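Local coordinates for glucose-binding protein (Thermus thermophilus HB27, PDB 2B3F) that binds glucose and galactose and probably hands the sugar to a binding-protein-dependent transport system, at residues S121-Y126 with N327-S332; F238-D243 with A264-T269. One frame throughout, in Å; residues are numbered along the deposited sequence.

How the interactions relate
From the N terminus, the first segment met is 121-126, whose strand 123-126 sits inside a four-stranded mixed sheet. The chain next adds 238-243 along one edge of that strand and, 21 residues on, 264-269 along the other; interaction 2 therefore closes a short loop holding helix 244-252. Interaction 1 closes a far longer loop of 200 residues, when helix 328-339 begins at 327-332, and interaction 2 is nested within it. The two contacts, centres about 9 Å apart, meet where Tyr329 OH lies 2.7 Å from Asp243 OD2 and where Met124 CB packs 3.5 Å from Ile240 CD1. Together they tie the sheet to a late helix and a turn.

Interaction 1 (S121-Y126 with N327-S332); sequences SNVMWY and NAYGQS
With CG of Tyr329 anti to the backbone N (chi1 179°), the phenol leaves the first turn of helix 328-339 and reaches strand 123-126, while Trp125, CG turned anti to its carbonyl carbon (chi1 -48°), swings its six-membered ring across to meet it. Trp125 CH2 sits over one face of the tyrosine ring near the rim, 3.7 Å from Tyr329 CE1. The planes are inclined at 54° with centroids 5.3 Å apart, an oblique meeting. Val123 and the tyrosine point at each other from opposite directions, while Trp125 crosses the tyrosine at about a right angle; Val123 CG2 is 3.8 Å from Tyr329 OH, and Val123 CG1 lies over one face of the Trp125 ring. Trp263 meets the tyrosine edge-to-face. Asn327 N-caps the helix: Gly330 N donates to Asn327 OD1 at 3.0 Å, nearly straight. The polar ends are tied outside the contact, Tyr329 OH to Asp243 and Trp125 NE1 to Met241 O. A leucine in place of Tyr329 would probably leave Asp243 without its hydroxyl partner and take the aromatic face from Trp125 CH2. The contact thus joins helix 328-339 to the four-stranded sheet of this periplasmic-binding-protein fold; the Trp125 side chain lies about 11 Å from the bound galactose. The chemistry is divided: apolar ring and methyl surfaces meet, buried, while the hydroxyl and the indole N-H are each satisfied by a hydrogen bond.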
loop_
_atom_site.group_PDB
_atom_site.type_symbol
_atom_site.label_atom_id
_atom_site.label_comp_id
_atom_site.label_asym_id
_atom_site.label_seq_id
_atom_site.Cartn_x
_atom_site.Cartn_y
_atom_site.Cartn_z
ATOM N N SER A 121 2.667 -2.664 -4.309
ATOM C CA SER A 121 3.458 -1.478 -4.050
ATOM C C SER A 121 4.401 -1.139 -5.215
ATOM O O SER A 121 4.530 0.039 -5.587
ATOM C CB SER A 121 4.270 -1.651 -2.764
ATOM O OG SER A 121 5.156 -0.549 -2.591
ATOM N N ASN A 122 5.061 -2.153 -5.774
ATOM C CA ASN A 122 6.181 -1.933 -6.698
ATOM C C ASN A 122 5.744 -1.843 -8.166
ATOM O O ASN A 122 6.066 -2.744 -8.977
ATOM C CB ASN A 122 7.268 -3.002 -6.494
ATOM C CG ASN A 122 6.774 -4.446 -6.757
ATOM O OD1 ASN A 122 5.663 -4.827 -6.380
ATOM N ND2 ASN A 122 7.612 -5.236 -7.420
ATOM N N VAL A 123 5.023 -0.767 -8.501
ATOM C CA VAL A 123 4.628 -0.519 -9.875
ATOM C C VAL A 123 5.152 0.830 -10.350
ATOM O O VAL A 123 5.097 1.837 -9.627
ATOM C CB VAL A 123 3.084 -0.579 -10.079
ATOM C CG1 VAL A 123 2.744 -0.525 -11.566
ATOM C CG2 VAL A 123 2.510 -1.860 -9.418
ATOM N N MET A 124 5.650 0.826 -11.587
ATOM C CA MET A 124 6.115 2.020 -12.260
ATOM C C MET A 124 5.108 2.358 -13.353
ATOM O O MET A 124 4.795 1.506 -14.214
ATOM C CB MET A 124 7.509 1.792 -12.885
ATOM C CG MET A 124 8.061 3.007 -13.653
ATOM S SD MET A 124 9.698 2.675 -14.360
ATOM C CE MET A 124 9.367 1.341 -15.510
ATOM N N TRP A 125 4.598 3.588 -13.308
ATOM C CA TRP A 125 3.587 4.100 -14.230
ATOM C C TRP A 125 4.223 5.067 -15.227
ATOM O O TRP A 125 5.097 5.838 -14.866
ATOM C CB TRP A 125 2.476 4.828 -13.471
ATOM C CG TRP A 125 1.985 4.013 -12.324
ATOM C CD1 TRP A 125 2.397 4.092 -11.030
ATOM C CD2 TRP A 125 1.015 2.958 -12.370
ATOM N NE1 TRP A 125 1.754 3.154 -10.265
ATOM C CE2 TRP A 125 0.893 2.447 -11.057
ATOM C CE3 TRP A 125 0.236 2.390 -13.397
ATOM C CZ2 TRP A 125 0.044 1.397 -10.742
ATOM C CZ3 TRP A 125 -0.603 1.358 -13.080
ATOM C CH2 TRP A 125 -0.701 0.869 -11.764
ATOM N N TYR A 126 3.766 5.008 -16.470
ATOM C CA TYR A 126 4.263 5.875 -17.524
ATOM C C TYR A 126 3.206 5.944 -18.618
ATOM O O TYR A 126 2.217 5.207 -18.583
ATOM C CB TYR A 126 5.583 5.329 -18.077
ATOM C CG TYR A 126 5.492 3.930 -18.671
ATOM C CD1 TYR A 126 5.174 3.742 -20.012
ATOM C CD2 TYR A 126 5.713 2.793 -17.888
ATOM C CE1 TYR A 126 5.082 2.466 -20.563
ATOM C CE2 TYR A 126 5.630 1.521 -18.430
ATOM C CZ TYR A 126 5.313 1.364 -19.767
ATOM O OH TYR A 126 5.229 0.093 -20.300
ATOM N N ASN A 327 -10.509 -4.442 -15.410
ATOM C CA ASN A 327 -9.930 -3.903 -16.622
ATOM C C ASN A 327 -8.556 -4.524 -16.887
ATOM O O ASN A 327 -8.121 -5.432 -16.174
ATOM C CB ASN A 327 -9.902 -2.346 -16.567
ATOM C CG ASN A 327 -8.900 -1.797 -15.561
ATOM O OD1 ASN A 327 -7.954 -2.472 -15.185
ATOM N ND2 ASN A 327 -9.115 -0.555 -15.125
ATOM N N ALA A 328 -7.884 -4.051 -17.927
ATOM C CA ALA A 328 -6.617 -4.620 -18.338
ATOM C C ALA A 328 -5.547 -4.535 -17.243
ATOM O O ALA A 328 -4.754 -5.449 -17.094
ATOM C CB ALA A 328 -6.144 -3.946 -19.598
ATOM N N TYR A 329 -5.537 -3.444 -16.466
ATOM C CA TYR A 329 -4.635 -3.393 -15.318
ATOM C C TYR A 329 -4.969 -4.500 -14.274
ATOM O O TYR A 329 -4.098 -5.293 -13.906
ATOM C CB TYR A 329 -4.526 -1.997 -14.617
ATOM C CG TYR A 329 -3.572 -2.209 -13.475
ATOM C CD1 TYR A 329 -2.214 -2.346 -13.718
ATOM C CD2 TYR A 329 -4.032 -2.456 -12.175
ATOM C CE1 TYR A 329 -1.328 -2.666 -12.707
ATOM C CE2 TYR A 329 -3.150 -2.777 -11.164
ATOM C CZ TYR A 329 -1.795 -2.891 -11.451
ATOM O OH TYR A 329 -0.907 -3.220 -10.482
ATOM N N GLY A 330 -6.213 -4.532 -13.807
ATOM C CA GLY A 330 -6.637 -5.495 -12.787
ATOM C C GLY A 330 -6.309 -6.918 -13.210
ATOM O O GLY A 330 -5.820 -7.717 -12.403
ATOM N N GLN A 331 -6.546 -7.237 -14.477
ATOM C CA GLN A 331 -6.273 -8.592 -14.984
ATOM C C GLN A 331 -4.783 -8.926 -15.012
ATOM O O GLN A 331 -4.390 -10.058 -14.700
ATOM C CB GLN A 331 -6.917 -8.809 -16.356
ATOM C CG GLN A 331 -8.423 -8.759 -16.305
ATOM C CD GLN A 331 -9.073 -9.033 -17.650
ATOM O OE1 GLN A 331 -8.390 -9.130 -18.668
ATOM N NE2 GLN A 331 -10.397 -9.136 -17.662
ATOM N N SER A 332 -3.953 -7.932 -15.334
ATOM C CA SER A 332 -2.500 -8.059 -15.249
ATOM C C SER A 332 -2.001 -8.305 -13.816
ATOM O O SER A 332 -1.161 -9.176 -13.573
ATOM C CB SER A 332 -1.836 -6.789 -15.813
ATOM O OG SER A 332 -0.421 -6.956 -15.880
#

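Interaction 2 (F238-D243 with A264-T269); sequences FNIMGD and APSPGT. Unlike the reference sequence in segment 238-243: Ile240 (reference Val).
Ile240 faces the 264-269 segment with two different branches. Its CG2 methyl lies against the hydroxyl of Ser266, 3.5 Å from Ser266 OG, and its longer branch runs to the proline that follows, where Ile240 CD1 reaches Pro267 CD, 4.1 Å away. The same CD1 methyl also stands 4.0 Å from Ser266 OG, which places the hydroxyl within reach of both methyl ends. In Ser266, OG is turned anti to the carbonyl carbon (chi1 -62°), which brings it beside the isoleucine. The serine is itself held by a bond outside the contact: its OG is hydrogen-bonded to Ser175 OG on helix 166-190, and Leu172 and Ser175 of that helix also touch Ile240. Ser266 opens a type II beta turn that closes at Thr269, with Gly268 at the position of positive phi. Ser266 O is gripped twice by Thr269, by the backbone N at 2.9 Å and by OG1 at 2.7 Å, the hydroxyl lying 18° from the carbonyl plane. Two donors on one carbonyl probably steady the turn that holds Pro267. The residue at 240 is isoleucine where the reference sequence has valine. The strands 238-240 and 262-265 are not neighbours in the sheet; strand 123-126 runs between them, and Met124 touches both Ile240 and Pro267. What links the two segments directly is therefore buried dispersion contact between methyls, a proline ring and a hydroxyl whose polar need is met by Ser175.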
loop_
_atom_site.group_PDB
_atom_site.type_symbol
_atom_site.label_atom_id
_atom_site.label_comp_id
_atom_site.label_asym_id
_atom_site.label_seq_id
_atom_site.Cartn_x
_atom_site.Cartn_y
_atom_site.Cartn_z
ATOM N N PHE A 238 7.979 8.995 -15.335
ATOM C CA PHE A 238 7.735 7.837 -14.488
ATOM C C PHE A 238 7.236 8.238 -13.104
ATOM O O PHE A 238 7.524 9.323 -12.613
ATOM C CB PHE A 238 9.015 7.032 -14.309
ATOM C CG PHE A 238 9.759 6.765 -15.594
ATOM C CD1 PHE A 238 9.217 5.932 -16.566
ATOM C CD2 PHE A 238 11.005 7.346 -15.826
ATOM C CE1 PHE A 238 9.914 5.679 -17.753
ATOM C CE2 PHE A 238 11.691 7.110 -17.005
ATOM C CZ PHE A 238 11.150 6.275 -17.964
ATOM N N ASN A 239 6.514 7.308 -12.472
ATOM C CA ASN A 239 6.164 7.437 -11.046
ATOM C C ASN A 239 6.154 6.038 -10.441
ATOM O O ASN A 239 5.656 5.122 -11.067
ATOM C CB ASN A 239 4.800 8.093 -10.885
ATOM C CG ASN A 239 4.443 8.378 -9.433
ATOM O OD1 ASN A 239 5.231 9.004 -8.679
ATOM N ND2 ASN A 239 3.244 7.974 -9.039
ATOM N N ILE A 240 6.714 5.886 -9.242
ATOM C CA ILE A 240 6.687 4.584 -8.536
ATOM C C ILE A 240 5.601 4.691 -7.468
ATOM O O ILE A 240 5.734 5.465 -6.531
ATOM C CB ILE A 240 8.045 4.249 -7.872
ATOM C CG1 ILE A 240 9.205 4.231 -8.898
ATOM C CG2 ILE A 240 7.970 2.917 -7.124
ATOM C CD1 ILE A 240 9.026 3.311 -10.072
ATOM N N MET A 241 4.513 3.925 -7.587
ATOM C CA MET A 241 3.411 4.071 -6.646
ATOM C C MET A 241 2.528 2.814 -6.684
ATOM O O MET A 241 2.494 2.105 -7.700
ATOM C CB MET A 241 2.607 5.318 -7.018
ATOM C CG MET A 241 1.442 5.695 -6.118
ATOM S SD MET A 241 1.858 5.690 -4.373
ATOM C CE MET A 241 3.291 6.768 -4.253
ATOM N N GLY A 242 1.833 2.560 -5.591
ATOM C CA GLY A 242 0.898 1.438 -5.543
ATOM C C GLY A 242 -0.206 1.560 -6.565
ATOM O O GLY A 242 -0.495 2.657 -7.060
ATOM N N ASP A 243 -0.881 0.447 -6.845
ATOM C CA ASP A 243 -1.880 0.419 -7.905
ATOM C C ASP A 243 -3.224 1.071 -7.588
ATOM O O ASP A 243 -4.130 1.084 -8.435
ATOM C CB ASP A 243 -2.030 -0.982 -8.548
ATOM C CG ASP A 243 -2.136 -2.136 -7.549
ATOM O OD1 ASP A 243 -2.349 -1.947 -6.329
ATOM O OD2 ASP A 243 -1.972 -3.287 -8.019
ATOM N N ALA A 264 4.766 -1.201 -15.450
ATOM C CA ALA A 264 5.722 -2.294 -15.333
ATOM C C ALA A 264 6.095 -2.442 -13.867
ATOM O O ALA A 264 5.883 -1.503 -13.081
ATOM C CB ALA A 264 6.962 -2.020 -16.149
ATOM N N PRO A 265 6.667 -3.596 -13.490
ATOM C CA PRO A 265 7.219 -3.692 -12.145
ATOM C C PRO A 265 8.269 -2.599 -11.936
ATOM O O PRO A 265 8.874 -2.118 -12.918
ATOM C CB PRO A 265 7.862 -5.076 -12.126
ATOM C CG PRO A 265 7.075 -5.861 -13.126
ATOM C CD PRO A 265 6.847 -4.856 -14.236
ATOM N N SER A 266 8.470 -2.178 -10.693
ATOM C CA SER A 266 9.498 -1.207 -10.426
ATOM C C SER A 266 10.803 -1.805 -10.952
ATOM O O SER A 266 11.035 -3.006 -10.817
ATOM C CB SER A 266 9.605 -0.900 -8.932
ATOM O OG SER A 266 8.399 -0.341 -8.455
ATOM N N PRO A 267 11.663 -0.961 -11.541
ATOM C CA PRO A 267 12.945 -1.447 -12.042
ATOM C C PRO A 267 13.651 -2.394 -11.069
ATOM O O PRO A 267 13.743 -2.122 -9.866
ATOM C CB PRO A 267 13.726 -0.147 -12.261
ATOM C CG PRO A 267 12.714 0.853 -12.576
ATOM C CD PRO A 267 11.524 0.496 -11.732
ATOM N N GLY A 268 14.103 -3.538 -11.578
ATOM C CA GLY A 268 14.840 -4.499 -10.771
ATOM C C GLY A 268 13.976 -5.416 -9.916
ATOM O O GLY A 268 14.489 -6.175 -9.117
ATOM N N THR A 269 12.659 -5.347 -10.066
ATOM C CA THR A 269 11.781 -6.144 -9.195
ATOM C C THR A 269 10.851 -7.071 -9.966
ATOM O O THR A 269 9.961 -7.683 -9.391
ATOM C CB THR A 269 10.933 -5.239 -8.261
ATOM O OG1 THR A 269 9.912 -4.584 -9.007
ATOM C CG2 THR A 269 11.813 -4.209 -7.546
#